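Local coordinates for PlzA (Borrelia burgdorferi, PDB 7MIE), which binds the bacterial second messenger cyclic di-GMP through its PilZ domain and probably relays that signal as a receptor in this tick-borne pathogen, at residues Y33-M44 / I71-K80; E47-R55 / I151-L159. All blocks are in the same frame, centred on the assembly; numbering follows the deposited sequence.

From the N terminus, helix 26-36 leads through a turn into the short strand 42-43, which pairs with strand 65-74; interaction 1 (33-44 with 71-80) thereby closes a loop that contains helix 46-52. That helix, following directly on strand 42-43, packs on helix 149-164 in interaction 2 (47-55 with 151-159), closing a far longer loop through most of the N-terminal sheet. Because the segments alternate along the chain, the two contacts cross rather than nest. They also touch: Met76 of interaction 1 lies against Ala152 and Gly156 of interaction 2. Together they bind three helices to the antiparallel sheet of the N-terminal half, within the PilZN3 domain.

Interaction 1 (Y33-M44 / I71-K80); sequences YGAKYRGKEIKM and IYSISMDSLK
The Tyr72 ring meets Glu41 at its edge, with OE1 near the ring plane, and a water lies in plane there, joining Tyr72 OH to Glu41 OE2. Lys36 CG lies over the centre of one face of the Tyr37 ring, with Tyr33 CD1 at its edge, in plane. The sulfur of Met76 approaches the Tyr33 ring obliquely in a Met-aromatic contact, while Met76 CE rests on Tyr33 CB and Met76 CB packs on Gly34 CA (3.8 Å). Both tyrosine hydroxyls, of Tyr33 and Tyr37, go on to Asp160 of helix 149-164.

Strand 42-43 is held antiparallel to 71-74: Ile42 and Ile74 form a hydrogen-bonded pair, and Met44 N reaches Tyr72 O. Met44, bent at chi2 and chi3, puts CG 3.5 Å from Ile71 CG2 and SD 3.8 Å from Ile74 CG2, a flexible unbranched chain suited to filling between two isoleucines. Ser75 OG donates to Lys40 O over 2.7 Å. Beyond CG the Glu41 chain is extended and crosses Lys80 at about a right angle. Ser73 OG donates to Glu41 OE1 at 2.6 Å, and Lys80 NZ makes a salt bridge to the same oxygen at 2.9 Å, from the opposite face of the carboxylate plane. Tyr72 and Ser73 both face Lys80 in a classic beta bulge, which probably helps to set these donors around OE1. Gripped from both faces and bridged by water, the carboxylate is probably stabilised as the anion.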
loop_
_atom_site.group_PDB
_atom_site.type_symbol
_atom_site.label_atom_id
_atom_site.label_comp_id
_atom_site.label_asym_id
_atom_site.label_seq_id
_atom_site.Cartn_x
_atom_site.Cartn_y
_atom_site.Cartn_z
ATOM N N TYR A 33 16.350 -10.595 8.880
ATOM C CA TYR A 33 15.516 -9.549 8.318
ATOM C C TYR A 33 14.322 -9.216 9.218
ATOM O O TYR A 33 13.972 -8.052 9.344
ATOM C CB TYR A 33 14.914 -10.052 7.003
ATOM C CG TYR A 33 15.757 -9.840 5.774
ATOM C CD1 TYR A 33 16.280 -8.589 5.490
ATOM C CD2 TYR A 33 15.921 -10.862 4.849
ATOM C CE1 TYR A 33 17.013 -8.386 4.327
ATOM C CE2 TYR A 33 16.612 -10.655 3.659
ATOM C CZ TYR A 33 17.145 -9.402 3.395
ATOM O OH TYR A 33 17.888 -9.173 2.263
ATOM N N GLY A 34 13.721 -10.231 9.858
ATOM C CA GLY A 34 12.653 -10.088 10.846
ATOM C C GLY A 34 13.028 -9.143 11.982
ATOM O O GLY A 34 12.258 -8.243 12.360
ATOM N N ALA A 35 14.267 -9.307 12.463
ATOM C CA ALA A 35 14.731 -8.481 13.578
ATOM C C ALA A 35 15.041 -7.077 13.087
ATOM O O ALA A 35 14.620 -6.097 13.687
ATOM C CB ALA A 35 15.969 -9.116 14.196
ATOM N N LYS A 36 15.731 -6.980 11.948
ATOM C CA LYS A 36 16.196 -5.715 11.409
ATOM C C LYS A 36 15.009 -4.827 11.050
ATOM O O LYS A 36 15.084 -3.613 11.226
ATOM C CB LYS A 36 17.072 -5.977 10.181
ATOM C CG LYS A 36 17.676 -4.732 9.566
ATOM C CD LYS A 36 18.700 -5.011 8.495
ATOM C CE LYS A 36 19.112 -3.675 7.906
ATOM N NZ LYS A 36 20.431 -3.752 7.274
ATOM N N TYR A 37 13.926 -5.434 10.538
ATOM C CA TYR A 37 12.848 -4.645 9.927
ATOM C C TYR A 37 11.552 -4.722 10.713
ATOM O O TYR A 37 10.448 -4.546 10.172
ATOM C CB TYR A 37 12.656 -5.005 8.443
ATOM C CG TYR A 37 13.861 -4.608 7.616
ATOM C CD1 TYR A 37 14.278 -3.283 7.584
ATOM C CD2 TYR A 37 14.561 -5.524 6.849
ATOM C CE1 TYR A 37 15.387 -2.880 6.848
ATOM C CE2 TYR A 37 15.662 -5.138 6.085
ATOM C CZ TYR A 37 16.086 -3.811 6.108
ATOM O OH TYR A 37 17.164 -3.384 5.380
ATOM N N ARG A 38 11.682 -4.971 12.013
ATOM C CA ARG A 38 10.495 -5.035 12.849
ATOM C C ARG A 38 9.777 -3.696 12.728
ATOM O O ARG A 38 10.391 -2.624 12.770
ATOM C CB ARG A 38 10.868 -5.421 14.294
ATOM C CG ARG A 38 9.698 -5.346 15.270
ATOM C CD ARG A 38 9.954 -6.110 16.559
ATOM N NE ARG A 38 11.197 -6.864 16.430
ATOM C CZ ARG A 38 12.350 -6.548 17.024
ATOM N NH1 ARG A 38 13.424 -7.296 16.825
ATOM N NH2 ARG A 38 12.424 -5.497 17.827
ATOM N N GLY A 39 8.471 -3.780 12.434
ATOM C CA GLY A 39 7.635 -2.596 12.367
ATOM C C GLY A 39 7.601 -1.929 10.987
ATOM O O GLY A 39 6.914 -0.921 10.800
ATOM N N LYS A 40 8.356 -2.473 10.025
ATOM C CA LYS A 40 8.434 -1.874 8.699
ATOM C C LYS A 40 7.596 -2.658 7.702
ATOM O O LYS A 40 7.267 -3.800 7.962
ATOM C CB LYS A 40 9.892 -1.846 8.228
ATOM C CG LYS A 40 10.827 -1.083 9.178
ATOM C CD LYS A 40 10.394 0.341 9.494
ATOM C CE LYS A 40 11.480 1.032 10.330
ATOM N NZ LYS A 40 11.039 2.422 10.619
ATOM N N GLU A 41 7.201 -2.028 6.593
ATOM C CA GLU A 41 6.309 -2.713 5.665
ATOM C C GLU A 41 6.594 -2.291 4.228
ATOM O O GLU A 41 7.179 -1.225 3.984
ATOM C CB GLU A 41 4.841 -2.381 6.011
ATOM C CG GLU A 41 4.492 -0.896 5.732
ATOM C CD GLU A 41 3.140 -0.302 6.138
ATOM O OE1 GLU A 41 2.233 -1.079 6.469
ATOM O OE2 GLU A 41 2.992 0.958 6.050
ATOM N N ILE A 42 6.062 -3.081 3.269
ATOM C CA ILE A 42 6.071 -2.701 1.869
ATOM C C ILE A 42 4.614 -2.643 1.407
ATOM O O ILE A 42 3.890 -3.634 1.520
ATOM C CB ILE A 42 6.836 -3.787 1.067
ATOM C CG1 ILE A 42 8.310 -3.949 1.510
ATOM C CG2 ILE A 42 6.709 -3.504 -0.433
ATOM C CD1 ILE A 42 9.148 -2.665 1.281
ATOM N N LYS A 43 4.190 -1.451 0.959
ATOM C CA LYS A 43 2.842 -1.270 0.404
ATOM C C LYS A 43 2.718 -1.978 -0.940
ATOM O O LYS A 43 3.651 -1.992 -1.736
ATOM C CB LYS A 43 2.407 0.201 0.337
ATOM C CG LYS A 43 2.257 0.824 1.718
ATOM C CD LYS A 43 1.780 2.257 1.781
ATOM C CE LYS A 43 2.728 3.251 1.156
ATOM N NZ LYS A 43 4.021 3.400 1.910
ATOM N N MET A 44 1.522 -2.549 -1.221
ATOM C CA MET A 44 1.363 -3.349 -2.428
ATOM C C MET A 44 1.076 -2.483 -3.657
ATOM O O MET A 44 0.413 -1.445 -3.583
ATOM C CB MET A 44 0.251 -4.395 -2.256
ATOM C CG MET A 44 0.427 -5.198 -1.002
ATOM S SD MET A 44 2.031 -6.110 -0.900
ATOM C CE MET A 44 1.625 -7.324 -2.117
ATOM N N ILE A 71 -4.734 -7.243 0.194
ATOM C CA ILE A 71 -3.539 -6.931 0.956
ATOM C C ILE A 71 -3.225 -5.454 0.760
ATOM O O ILE A 71 -3.134 -4.959 -0.384
ATOM C CB ILE A 71 -2.358 -7.801 0.474
ATOM C CG1 ILE A 71 -2.681 -9.294 0.475
ATOM C CG2 ILE A 71 -1.085 -7.481 1.253
ATOM C CD1 ILE A 71 -1.582 -10.206 -0.115
ATOM N N TYR A 72 -2.997 -4.782 1.891
ATOM C CA TYR A 72 -2.548 -3.394 1.879
ATOM C C TYR A 72 -1.010 -3.324 1.892
ATOM O O TYR A 72 -0.425 -2.584 1.088
ATOM C CB TYR A 72 -3.091 -2.706 3.137
ATOM C CG TYR A 72 -2.494 -1.351 3.417
ATOM C CD1 TYR A 72 -2.991 -0.209 2.797
ATOM C CD2 TYR A 72 -1.457 -1.216 4.331
ATOM C CE1 TYR A 72 -2.468 1.047 3.087
ATOM C CE2 TYR A 72 -0.924 0.026 4.632
ATOM C CZ TYR A 72 -1.433 1.152 4.005
ATOM O OH TYR A 72 -0.903 2.375 4.298
ATOM N N SER A 73 -0.381 -4.074 2.800
ATOM C CA SER A 73 1.087 -4.093 2.866
ATOM C C SER A 73 1.540 -5.425 3.428
ATOM O O SER A 73 0.732 -6.147 4.023
ATOM C CB SER A 73 1.633 -2.934 3.734
ATOM O OG SER A 73 1.336 -3.139 5.122
ATOM N N ILE A 74 2.837 -5.703 3.245
ATOM C CA ILE A 74 3.418 -6.944 3.730
ATOM C C ILE A 74 4.694 -6.644 4.498
ATOM O O ILE A 74 5.429 -5.719 4.134
ATOM C CB ILE A 74 3.624 -7.905 2.549
ATOM C CG1 ILE A 74 4.032 -9.302 3.035
ATOM C CG2 ILE A 74 4.647 -7.337 1.554
ATOM C CD1 ILE A 74 3.815 -10.376 1.954
ATOM N N SER A 75 4.966 -7.482 5.504
ATOM C CA SER A 75 6.123 -7.285 6.363
ATOM C C SER A 75 6.802 -8.643 6.539
ATOM O O SER A 75 6.428 -9.614 5.881
ATOM C CB SER A 75 5.714 -6.712 7.682
ATOM O OG SER A 75 5.148 -5.391 7.558
ATOM N N MET A 76 7.874 -8.714 7.358
ATOM C CA MET A 76 8.606 -9.976 7.411
ATOM C C MET A 76 7.812 -11.103 8.064
ATOM O O MET A 76 7.977 -12.277 7.689
ATOM C CB MET A 76 9.900 -9.805 8.218
ATOM C CG MET A 76 10.947 -9.040 7.424
ATOM S SD MET A 76 11.334 -9.674 5.770
ATOM C CE MET A 76 11.615 -11.418 6.077
ATOM N N ASP A 77 7.002 -10.750 9.066
ATOM C CA ASP A 77 6.276 -11.838 9.712
ATOM C C ASP A 77 4.828 -11.464 9.975
ATOM O O ASP A 77 4.170 -12.060 10.830
ATOM C CB ASP A 77 7.003 -12.391 10.937
ATOM C CG ASP A 77 7.307 -11.321 11.958
ATOM O OD1 ASP A 77 6.433 -10.459 12.181
ATOM O OD2 ASP A 77 8.462 -11.326 12.471
ATOM N N SER A 78 4.330 -10.509 9.192
ATOM C CA SER A 78 2.953 -10.076 9.350
ATOM C C SER A 78 2.557 -9.419 8.044
ATOM O O SER A 78 3.418 -9.181 7.192
ATOM C CB SER A 78 2.779 -9.085 10.515
ATOM O OG SER A 78 3.548 -7.887 10.303
ATOM N N LEU A 79 1.248 -9.162 7.905
ATOM C CA LEU A 79 0.786 -8.373 6.785
ATOM C C LEU A 79 -0.452 -7.597 7.216
ATOM O O LEU A 79 -0.997 -7.846 8.289
ATOM C CB LEU A 79 0.598 -9.292 5.571
ATOM C CG LEU A 79 -0.688 -10.124 5.465
ATOM C CD1 LEU A 79 -0.608 -11.055 4.224
ATOM C CD2 LEU A 79 -0.952 -10.948 6.722
ATOM N N LYS A 80 -0.848 -6.628 6.391
ATOM C CA LYS A 80 -2.015 -5.815 6.695
ATOM C C LYS A 80 -3.061 -6.054 5.609
ATOM O O LYS A 80 -2.761 -5.990 4.420
ATOM C CB LYS A 80 -1.688 -4.321 6.761
ATOM C CG LYS A 80 -0.837 -3.938 7.959
ATOM C CD LYS A 80 -0.616 -2.427 8.096
ATOM C CE LYS A 80 0.561 -2.154 8.998
ATOM N NZ LYS A 80 0.840 -0.695 9.011
HETATM O O HOH W 1 9.716 -8.214 11.487
HETATM O O HOH W 2 9.011 -6.497 8.768
HETATM O O HOH W 3 0.867 2.509 6.272
#

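Interaction 2 (E47-R55 / I151-L159); sequences EINSFLNLR and IAIKVGKLL
Lys154 NZ donates to Phe51 O over 2.9 Å, and a water accepting from the same ammonium donates in turn to Leu52 O. The lysine nitrogen lies in the carbonyl plane of Phe51, with a C=O...N angle of 158°. These two carbonyls belong to the last turn of helix 46-52, which ends in a Schellman motif: Asn53, with positive phi, is the C-prime residue, and Leu54 N returns to Asn49 O. Asn49 ND2 also bonds to Leu54 O, fastening the chain where it turns away.

Lysine suits this place because its methylenes can cover the ring while its ammonium reaches the carbonyls. Extended beyond CG, it passes over one face of the Phe51 ring, with CD making a CH-pi contact. Phe51 has its CG anti to the backbone N (chi1 174°), which carries the ring toward helix 149-164, where its CE2 also meets Leu158 CG at 4.0 Å.

Leu52 is a knob in a hole formed by Ile151, Lys154, Val155 and Leu158. Its CD2 branch does the touching, 3.5 Å from Lys154 CB and 4.2 Å from Val155 CG2. At one end Ile48 and Leu158 run alongside in opposite senses, CD1 of the first against CD2 of the second; at the other Leu54 CD1 meets Ile151 CD1 at 4.2 Å. The axes of segments 47-52 and 151-159 come within 10.8 Å, their N-to-C directions 137° apart, and leucine, isoleucine and valine side chains, with Phe51 and the Lys154 methylenes, lie between. Ile74 of strand 65-74 touches Leu54, Ile151 and Val155, so the helix pair also meets the sheet. The result is an apolar interface with a polar link at its edge, beside the exposed Phe51 ring. There the positive lysine meets the carbonyl end of helix 46-52, whose partial negative charge it probably offsets.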
loop_
_atom_site.group_PDB
_atom_site.type_symbol
_atom_site.label_atom_id
_atom_site.label_comp_id
_atom_site.label_asym_id
_atom_site.label_seq_id
_atom_site.Cartn_x
_atom_site.Cartn_y
_atom_site.Cartn_z
ATOM N N GLU A 47 3.510 -4.046 -9.623
ATOM C CA GLU A 47 4.862 -4.550 -9.784
ATOM C C GLU A 47 5.336 -5.357 -8.569
ATOM O O GLU A 47 6.071 -6.328 -8.759
ATOM C CB GLU A 47 5.867 -3.431 -10.082
ATOM C CG GLU A 47 5.667 -2.812 -11.465
ATOM C CD GLU A 47 6.874 -1.990 -11.876
ATOM O OE1 GLU A 47 7.223 -2.035 -13.064
ATOM O OE2 GLU A 47 7.471 -1.309 -10.991
ATOM N N ILE A 48 4.917 -4.982 -7.353
ATOM C CA ILE A 48 5.292 -5.752 -6.173
ATOM C C ILE A 48 4.621 -7.130 -6.225
ATOM O O ILE A 48 5.259 -8.145 -5.985
ATOM C CB ILE A 48 4.923 -5.011 -4.865
ATOM C CG1 ILE A 48 5.667 -3.678 -4.791
ATOM C CG2 ILE A 48 5.211 -5.877 -3.637
ATOM C CD1 ILE A 48 7.149 -3.838 -4.787
ATOM N N ASN A 49 3.324 -7.159 -6.541
ATOM C CA ASN A 49 2.616 -8.430 -6.624
ATOM C C ASN A 49 3.256 -9.336 -7.673
ATOM O O ASN A 49 3.369 -10.528 -7.438
ATOM C CB ASN A 49 1.121 -8.256 -6.896
ATOM C CG ASN A 49 0.432 -7.739 -5.635
ATOM O OD1 ASN A 49 0.365 -6.534 -5.410
ATOM N ND2 ASN A 49 0.029 -8.623 -4.738
ATOM N N SER A 50 3.663 -8.759 -8.800
ATOM C CA SER A 50 4.324 -9.494 -9.877
ATOM C C SER A 50 5.639 -10.098 -9.395
ATOM O O SER A 50 5.920 -11.286 -9.608
ATOM C CB SER A 50 4.591 -8.578 -11.035
ATOM O OG SER A 50 3.406 -8.413 -11.759
ATOM N N PHE A 51 6.474 -9.263 -8.762
ATOM C CA PHE A 51 7.745 -9.741 -8.232
ATOM C C PHE A 51 7.573 -10.875 -7.229
ATOM O O PHE A 51 8.265 -11.911 -7.289
ATOM C CB PHE A 51 8.519 -8.551 -7.630
ATOM C CG PHE A 51 9.801 -8.912 -6.920
ATOM C CD1 PHE A 51 10.881 -9.458 -7.620
ATOM C CD2 PHE A 51 9.975 -8.660 -5.565
ATOM C CE1 PHE A 51 12.056 -9.793 -6.945
ATOM C CE2 PHE A 51 11.164 -8.960 -4.903
ATOM C CZ PHE A 51 12.223 -9.527 -5.592
ATOM N N LEU A 52 6.635 -10.671 -6.261
ATOM C CA LEU A 52 6.449 -11.658 -5.201
ATOM C C LEU A 52 5.655 -12.869 -5.701
ATOM O O LEU A 52 5.665 -13.875 -5.010
ATOM C CB LEU A 52 5.677 -11.027 -4.025
ATOM C CG LEU A 52 6.330 -9.834 -3.321
ATOM C CD1 LEU A 52 5.413 -9.375 -2.147
ATOM C CD2 LEU A 52 7.710 -10.182 -2.747
ATOM N N ASN A 53 5.018 -12.776 -6.883
ATOM C CA ASN A 53 4.094 -13.806 -7.371
ATOM C C ASN A 53 3.024 -14.060 -6.297
ATOM O O ASN A 53 2.795 -15.197 -5.881
ATOM C CB ASN A 53 4.805 -15.143 -7.645
ATOM C CG ASN A 53 3.936 -16.090 -8.466
ATOM O OD1 ASN A 53 2.901 -15.706 -8.963
ATOM N ND2 ASN A 53 4.380 -17.318 -8.630
ATOM N N LEU A 54 2.363 -12.979 -5.904
ATOM C CA LEU A 54 1.354 -13.073 -4.857
ATOM C C LEU A 54 0.143 -12.274 -5.318
ATOM O O LEU A 54 0.271 -11.120 -5.716
ATOM C CB LEU A 54 2.037 -12.574 -3.563
ATOM C CG LEU A 54 1.155 -12.483 -2.332
ATOM C CD1 LEU A 54 0.755 -13.896 -1.916
ATOM C CD2 LEU A 54 1.964 -11.780 -1.220
ATOM N N ARG A 55 -1.038 -12.941 -5.409
ATOM C CA ARG A 55 -2.287 -12.266 -5.745
ATOM C C ARG A 55 -2.637 -11.315 -4.589
ATOM O O ARG A 55 -2.348 -11.595 -3.431
ATOM C CB ARG A 55 -3.412 -13.330 -5.740
ATOM C CG ARG A 55 -4.671 -12.976 -6.501
ATOM C CD ARG A 55 -5.583 -14.221 -6.585
ATOM N NE ARG A 55 -4.969 -15.450 -7.132
ATOM C CZ ARG A 55 -5.637 -16.585 -7.423
ATOM N NH1 ARG A 55 -5.006 -17.649 -7.906
ATOM N NH2 ARG A 55 -6.943 -16.656 -7.216
ATOM N N ILE A 151 8.727 -15.976 -0.419
ATOM C CA ILE A 151 8.133 -14.647 -0.312
ATOM C C ILE A 151 8.890 -13.818 0.731
ATOM O O ILE A 151 9.263 -12.683 0.448
ATOM C CB ILE A 151 6.630 -14.748 0.001
ATOM C CG1 ILE A 151 5.922 -15.315 -1.242
ATOM C CG2 ILE A 151 6.077 -13.379 0.353
ATOM C CD1 ILE A 151 4.496 -15.652 -1.039
ATOM N N ALA A 152 9.151 -14.405 1.902
ATOM C CA ALA A 152 9.843 -13.713 2.989
ATOM C C ALA A 152 11.202 -13.120 2.566
ATOM O O ALA A 152 11.520 -11.971 2.876
ATOM C CB ALA A 152 9.988 -14.651 4.182
ATOM N N ILE A 153 12.025 -13.888 1.844
ATOM C CA ILE A 153 13.343 -13.401 1.441
ATOM C C ILE A 153 13.220 -12.226 0.464
ATOM O O ILE A 153 13.966 -11.254 0.556
ATOM C CB ILE A 153 14.198 -14.562 0.863
ATOM C CG1 ILE A 153 15.658 -14.138 0.733
ATOM C CG2 ILE A 153 13.662 -15.094 -0.459
ATOM C CD1 ILE A 153 16.316 -14.227 2.105
ATOM N N LYS A 154 12.174 -12.238 -0.390
ATOM C CA LYS A 154 11.989 -11.134 -1.315
ATOM C C LYS A 154 11.462 -9.889 -0.603
ATOM O O LYS A 154 11.850 -8.781 -0.951
ATOM C CB LYS A 154 10.957 -11.546 -2.363
ATOM C CG LYS A 154 11.527 -12.476 -3.439
ATOM C CD LYS A 154 10.426 -12.778 -4.445
ATOM C CE LYS A 154 10.958 -13.685 -5.548
ATOM N NZ LYS A 154 9.817 -14.163 -6.361
ATOM N N VAL A 155 10.653 -10.088 0.438
ATOM C CA VAL A 155 10.160 -8.929 1.188
ATOM C C VAL A 155 11.355 -8.287 1.896
ATOM O O VAL A 155 11.490 -7.056 1.932
ATOM C CB VAL A 155 9.043 -9.352 2.178
ATOM C CG1 VAL A 155 8.656 -8.188 3.098
ATOM C CG2 VAL A 155 7.804 -9.867 1.408
ATOM N N GLY A 156 12.269 -9.125 2.402
ATOM C CA GLY A 156 13.457 -8.557 3.040
ATOM C C GLY A 156 14.316 -7.760 2.057
ATOM O O GLY A 156 14.774 -6.650 2.380
ATOM N N LYS A 157 14.429 -8.255 0.830
ATOM C CA LYS A 157 15.184 -7.515 -0.174
ATOM C C LYS A 157 14.521 -6.181 -0.506
ATOM O O LYS A 157 15.197 -5.167 -0.733
ATOM C CB LYS A 157 15.354 -8.373 -1.435
ATOM C CG LYS A 157 16.280 -9.568 -1.213
ATOM C CD LYS A 157 16.274 -10.558 -2.360
ATOM C CE LYS A 157 17.506 -11.444 -2.376
ATOM N NZ LYS A 157 17.559 -12.193 -3.661
ATOM N N LEU A 158 13.186 -6.171 -0.588
ATOM C CA LEU A 158 12.461 -4.925 -0.812
ATOM C C LEU A 158 12.624 -3.971 0.365
ATOM O O LEU A 158 12.769 -2.758 0.151
ATOM C CB LEU A 158 10.955 -5.201 -1.014
ATOM C CG LEU A 158 10.628 -5.934 -2.330
ATOM C CD1 LEU A 158 9.185 -6.444 -2.264
ATOM C CD2 LEU A 158 10.826 -5.012 -3.527
ATOM N N LEU A 159 12.658 -4.502 1.601
ATOM C CA LEU A 159 12.875 -3.628 2.752
ATOM C C LEU A 159 14.309 -3.053 2.754
ATOM O O LEU A 159 14.472 -1.901 3.095
ATOM C CB LEU A 159 12.576 -4.364 4.064
ATOM C CG LEU A 159 11.096 -4.660 4.287
ATOM C CD1 LEU A 159 10.915 -5.759 5.313
ATOM C CD2 LEU A 159 10.367 -3.360 4.698
HETATM O O HOH W 4 7.950 -15.359 -4.567
#